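Local coordinates for protein aldo-keto reductase family 1 member C1 (Caenorhabditis elegans, PDB 1QWK) that probably works as an NADPH-dependent aldo-keto reductase of the aldose reductase kind, reducing carbonyl compounds within a TIM-barrel fold, at residues A[302-305]-A[311-314]; A[29-34]-A[55-60]. All blocks are in the same frame, centred on the assembly; numbering follows the deposited sequence.

Contact 1. Residues A[302-305]-A[311-314]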
loop_
_atom_site.group_PDB
_atom_site.type_symbol
_atom_site.label_atom_id
_atom_site.label_comp_id
_atom_site.label_asym_id
_atom_site.label_seq_id
_atom_site.Cartn_x
_atom_site.Cartn_y
_atom_site.Cartn_z
ATOM N N ASP A 302 -11.845 8.519 -8.793
ATOM C CA ASP A 302 -13.120 9.100 -9.223
ATOM C C ASP A 302 -14.143 8.190 -9.892
ATOM O O ASP A 302 -15.272 8.614 -10.139
ATOM C CB ASP A 302 -12.892 10.352 -10.089
ATOM C CG ASP A 302 -12.098 10.073 -11.346
ATOM O OD1 ASP A 302 -12.183 8.953 -11.882
ATOM O OD2 ASP A 302 -11.398 10.999 -11.811
ATOM N N PHE A 303 -13.772 6.945 -10.170
ATOM C CA PHE A 303 -14.733 6.017 -10.747
ATOM C C PHE A 303 -15.809 5.733 -9.690
ATOM O O PHE A 303 -16.877 5.211 -10.010
ATOM C CB PHE A 303 -14.041 4.714 -11.173
ATOM C CG PHE A 303 -13.390 3.966 -10.042
ATOM C CD1 PHE A 303 -14.129 3.101 -9.239
ATOM C CD2 PHE A 303 -12.029 4.116 -9.786
ATOM C CE1 PHE A 303 -13.523 2.402 -8.196
ATOM C CE2 PHE A 303 -11.414 3.421 -8.743
ATOM C CZ PHE A 303 -12.162 2.561 -7.949
ATOM N N MET A 304 -15.526 6.076 -8.434
ATOM C CA MET A 304 -16.486 5.870 -7.349
ATOM C C MET A 304 -17.538 6.974 -7.290
ATOM O O MET A 304 -18.505 6.864 -6.548
ATOM C CB MET A 304 -15.790 5.812 -5.983
ATOM C CG MET A 304 -15.017 4.531 -5.687
ATOM S SD MET A 304 -14.654 4.338 -3.907
ATOM C CE MET A 304 -13.458 5.656 -3.633
ATOM N N THR A 305 -17.334 8.041 -8.056
ATOM C CA THR A 305 -18.273 9.163 -8.075
ATOM C C THR A 305 -19.720 8.702 -8.297
ATOM O O THR A 305 -20.011 7.998 -9.260
ATOM C CB THR A 305 -17.896 10.171 -9.190
ATOM O OG1 THR A 305 -16.535 10.580 -9.017
ATOM C CG2 THR A 305 -18.796 11.403 -9.130
ATOM N N ALA A 311 -16.091 6.804 -0.812
ATOM C CA ALA A 311 -15.374 7.275 0.374
ATOM C C ALA A 311 -15.015 8.759 0.366
ATOM O O ALA A 311 -14.887 9.378 1.426
ATOM C CB ALA A 311 -14.098 6.446 0.569
ATOM N N PHE A 312 -14.849 9.326 -0.825
ATOM C CA PHE A 312 -14.465 10.732 -0.960
ATOM C C PHE A 312 -15.603 11.594 -1.518
ATOM O O PHE A 312 -15.359 12.662 -2.080
ATOM C CB PHE A 312 -13.238 10.857 -1.877
ATOM C CG PHE A 312 -12.162 9.821 -1.623
ATOM C CD1 PHE A 312 -11.825 9.439 -0.328
ATOM C CD2 PHE A 312 -11.471 9.249 -2.692
ATOM C CE1 PHE A 312 -10.814 8.502 -0.094
ATOM C CE2 PHE A 312 -10.459 8.314 -2.471
ATOM C CZ PHE A 312 -10.131 7.940 -1.168
ATOM N N ALA A 313 -16.837 11.131 -1.343
ATOM C CA ALA A 313 -18.014 11.842 -1.839
ATOM C C ALA A 313 -18.009 13.346 -1.563
ATOM O O ALA A 313 -18.399 14.143 -2.418
ATOM C CB ALA A 313 -19.280 11.214 -1.262
ATOM N N ALA A 314 -17.564 13.729 -0.372
ATOM C CA ALA A 314 -17.531 15.134 0.026
ATOM C C ALA A 314 -16.557 16.002 -0.763
ATOM O O ALA A 314 -16.651 17.232 -0.728
ATOM C CB ALA A 314 -17.222 15.238 1.516
#

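Contact 2. Residues A[29-34]-A[55-60]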
loop_
_atom_site.group_PDB
_atom_site.type_symbol
_atom_site.label_atom_id
_atom_site.label_comp_id
_atom_site.label_asym_id
_atom_site.label_seq_id
_atom_site.Cartn_x
_atom_site.Cartn_y
_atom_site.Cartn_z
ATOM N N ALA A 29 6.021 -9.506 -16.158
ATOM C CA ALA A 29 7.437 -9.735 -16.438
ATOM C C ALA A 29 8.348 -8.916 -15.522
ATOM O O ALA A 29 9.345 -9.425 -15.007
ATOM C CB ALA A 29 7.733 -9.408 -17.897
ATOM N N GLU A 30 8.001 -7.649 -15.322
ATOM C CA GLU A 30 8.790 -6.763 -14.471
ATOM C C GLU A 30 8.699 -7.148 -12.994
ATOM O O GLU A 30 9.679 -7.036 -12.253
ATOM C CB GLU A 30 8.311 -5.315 -14.624
ATOM C CG GLU A 30 8.391 -4.753 -16.034
ATOM C CD GLU A 30 7.767 -3.373 -16.143
ATOM O OE1 GLU A 30 6.564 -3.236 -15.828
ATOM O OE2 GLU A 30 8.474 -2.424 -16.541
ATOM N N VAL A 31 7.526 -7.608 -12.569
ATOM C CA VAL A 31 7.330 -7.954 -11.168
ATOM C C VAL A 31 8.165 -9.132 -10.681
ATOM O O VAL A 31 8.595 -9.153 -9.530
ATOM C CB VAL A 31 5.841 -8.231 -10.854
ATOM C CG1 VAL A 31 5.442 -9.618 -11.330
ATOM C CG2 VAL A 31 5.602 -8.076 -9.360
ATOM N N ILE A 32 8.405 -10.110 -11.545
ATOM C CA ILE A 32 9.207 -11.251 -11.128
ATOM C C ILE A 32 10.602 -10.788 -10.719
ATOM O O ILE A 32 11.085 -11.122 -9.634
ATOM C CB ILE A 32 9.319 -12.298 -12.248
ATOM C CG1 ILE A 32 7.946 -12.923 -12.505
ATOM C CG2 ILE A 32 10.330 -13.370 -11.858
ATOM C CD1 ILE A 32 7.909 -13.873 -13.692
ATOM N N THR A 33 11.246 -10.010 -11.585
ATOM C CA THR A 33 12.584 -9.493 -11.302
ATOM C C THR A 33 12.553 -8.560 -10.093
ATOM O O THR A 33 13.469 -8.561 -9.271
ATOM C CB THR A 33 13.143 -8.704 -12.504
ATOM O OG1 THR A 33 13.173 -9.549 -13.661
ATOM C CG2 THR A 33 14.552 -8.212 -12.207
ATOM N N ALA A 34 11.493 -7.764 -9.993
ATOM C CA ALA A 34 11.344 -6.825 -8.889
ATOM C C ALA A 34 11.198 -7.544 -7.549
ATOM O O ALA A 34 11.834 -7.171 -6.564
ATOM C CB ALA A 34 10.136 -5.919 -9.133
ATOM N N GLU A 55 -0.660 -11.345 -9.974
ATOM C CA GLU A 55 -0.561 -12.323 -8.893
ATOM C C GLU A 55 0.087 -13.627 -9.356
ATOM O O GLU A 55 0.859 -14.236 -8.619
ATOM C CB GLU A 55 -1.948 -12.620 -8.308
ATOM C CG GLU A 55 -2.596 -11.434 -7.593
ATOM C CD GLU A 55 -4.009 -11.741 -7.122
ATOM O OE1 GLU A 55 -4.822 -12.209 -7.949
ATOM O OE2 GLU A 55 -4.311 -11.509 -5.932
ATOM N N GLU A 56 -0.223 -14.053 -10.576
ATOM C CA GLU A 56 0.343 -15.291 -11.101
ATOM C C GLU A 56 1.867 -15.177 -11.199
ATOM O O GLU A 56 2.598 -16.102 -10.835
ATOM C CB GLU A 56 -0.268 -15.599 -12.469
ATOM C CG GLU A 56 0.011 -16.999 -12.989
ATOM C CD GLU A 56 -0.781 -17.309 -14.250
ATOM O OE1 GLU A 56 -2.028 -17.342 -14.175
ATOM O OE2 GLU A 56 -0.159 -17.512 -15.314
ATOM N N ALA A 57 2.341 -14.033 -11.680
ATOM C CA ALA A 57 3.772 -13.793 -11.816
ATOM C C ALA A 57 4.435 -13.762 -10.440
ATOM O O ALA A 57 5.523 -14.307 -10.251
ATOM C CB ALA A 57 4.014 -12.477 -12.546
ATOM N N ILE A 58 3.773 -13.127 -9.477
ATOM C CA ILE A 58 4.312 -13.050 -8.126
ATOM C C ILE A 58 4.400 -14.452 -7.531
ATOM O O ILE A 58 5.346 -14.769 -6.808
ATOM C CB ILE A 58 3.438 -12.145 -7.228
ATOM C CG1 ILE A 58 3.509 -10.702 -7.739
ATOM C CG2 ILE A 58 3.907 -12.230 -5.778
ATOM C CD1 ILE A 58 2.634 -9.720 -6.984
ATOM N N GLY A 59 3.420 -15.290 -7.852
ATOM C CA GLY A 59 3.420 -16.654 -7.352
ATOM C C GLY A 59 4.635 -17.392 -7.880
ATOM O O GLY A 59 5.271 -18.170 -7.165
ATOM N N THR A 60 4.964 -17.138 -9.141
ATOM C CA THR A 60 6.118 -17.772 -9.768
ATOM C C THR A 60 7.396 -17.265 -9.104
ATOM O O THR A 60 8.311 -18.039 -8.822
ATOM C CB THR A 60 6.156 -17.474 -11.283
ATOM O OG1 THR A 60 5.000 -18.048 -11.905
ATOM C CG2 THR A 60 7.410 -18.065 -11.923
#

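Contact 1. Residues A[302-305]-A[311-314]
The terminal methyl of Met304 carries this contact, meeting both Ala311 and Phe312. Its CE lies 4.0 Å from the backbone N of Ala311 and 4.3 Å from the Ala311 CB, and it reaches the ring of Phe312 at CE2, 4.2 Å away, from an oblique direction. The two carbon pairs are at ordinary van der Waals distance, and no hydrogen bond links the segments. The bend at chi3 (-69°) turns the methyl out of the line of the otherwise extended methionine chain, which brings CE rather than SD to the ring. Methionine suits the place because a long, flexible, unbranched chain can span the 7.9 Å between the CA atoms of Met304 and Ala311, while the small Ala311 lets the methyl come close to the backbone. The ring of Phe312 gives the methyl an apolar surface and also makes a cation-pi contact with Arg297.

Farther out, Thr305 closes the 3-10 turn of 302-304: its N and its OG1 both bond to Asp302 O, the hydroxyl at 2.6 Å. Asn156 bonds to Ala311 O, and Asp310 accepts from the Phe312 N. These segments belong to the C-terminal tail after helix 283-289, and the Met304 side chain is about 9 Å from that of His114, a predicted substrate-binding residue. Across the segments the contact is therefore van der Waals packing, while bonds within 302-305, and from 311-312 to Asn156 and Asp310, hold the backbone on each side.

Contact 2. Residues A[29-34]-A[55-60]
The segments 29-34 and 55-60, from helices 28-41 and 55-68, run in roughly the same direction, their axes 8.5 Å apart at closest approach and crossing at -32°, with the CA atoms of Ile32 and Ile58 as the nearest pair at 6.0 Å. Val31 is directed toward the other helix and divides its two methyls between two partners. CG1 presses on Ala57 CB at 3.4 Å, tighter than usual for two carbons, and CG2 lies 3.7 Å from Ile58 CG1. With chi1 at 78°, CG1 sits between the backbone N and the carbonyl carbon, a less common valine rotamer in a helix, and the same torsion directs CG2 to Ile58. The Val31 and Ile58 side chains meet at about a right angle. Ile32 flanks the pair: its CG1 lies 3.6 Å from Ala57 O and 4.0 Å from Ala57 CB, touching the methyl and the backbone of one residue.

Alanine suits position 57 because its short side chain lets Val31 and Ile32 close in on the second helix, while the beta-branched residues supply broad, rigid apolar surfaces. Thr23 also touches Val31, and Thr48 and Leu103 also touch Ile58, tying the interface to loops and to helix 92-103.

Both segments lie on successive outer helices of the TIM barrel, joined through strand 45-47. The side chain of Ile58 is about 6 Å from that of Tyr52, the predicted proton donor. With no hydrogen bond across it, the interface rests on close aliphatic fit.

How the contacts relate
Both contacts are largely buried and apolar, with no hydrogen bond between their segments, yet they hold different parts of the protein. Contact 2 joins two regular helices of the barrel's outer layer, with a strand between them in sequence, and buries 206 Å². Contact 1 joins a 3-10 turn and a nearby loop of the C-terminal tail, five residues apart, and buries 99 Å². Their centres lie about 17 Å (contact 2) and 19 Å (contact 1) from that of the chain; Ile32 of contact 2 is partly exposed, whereas all three touching residues of contact 1 are buried. Branched aliphatic side chains close over an alanine in contact 2; a flexible methionine serves contact 1. Centres 31 Å apart, they share no element.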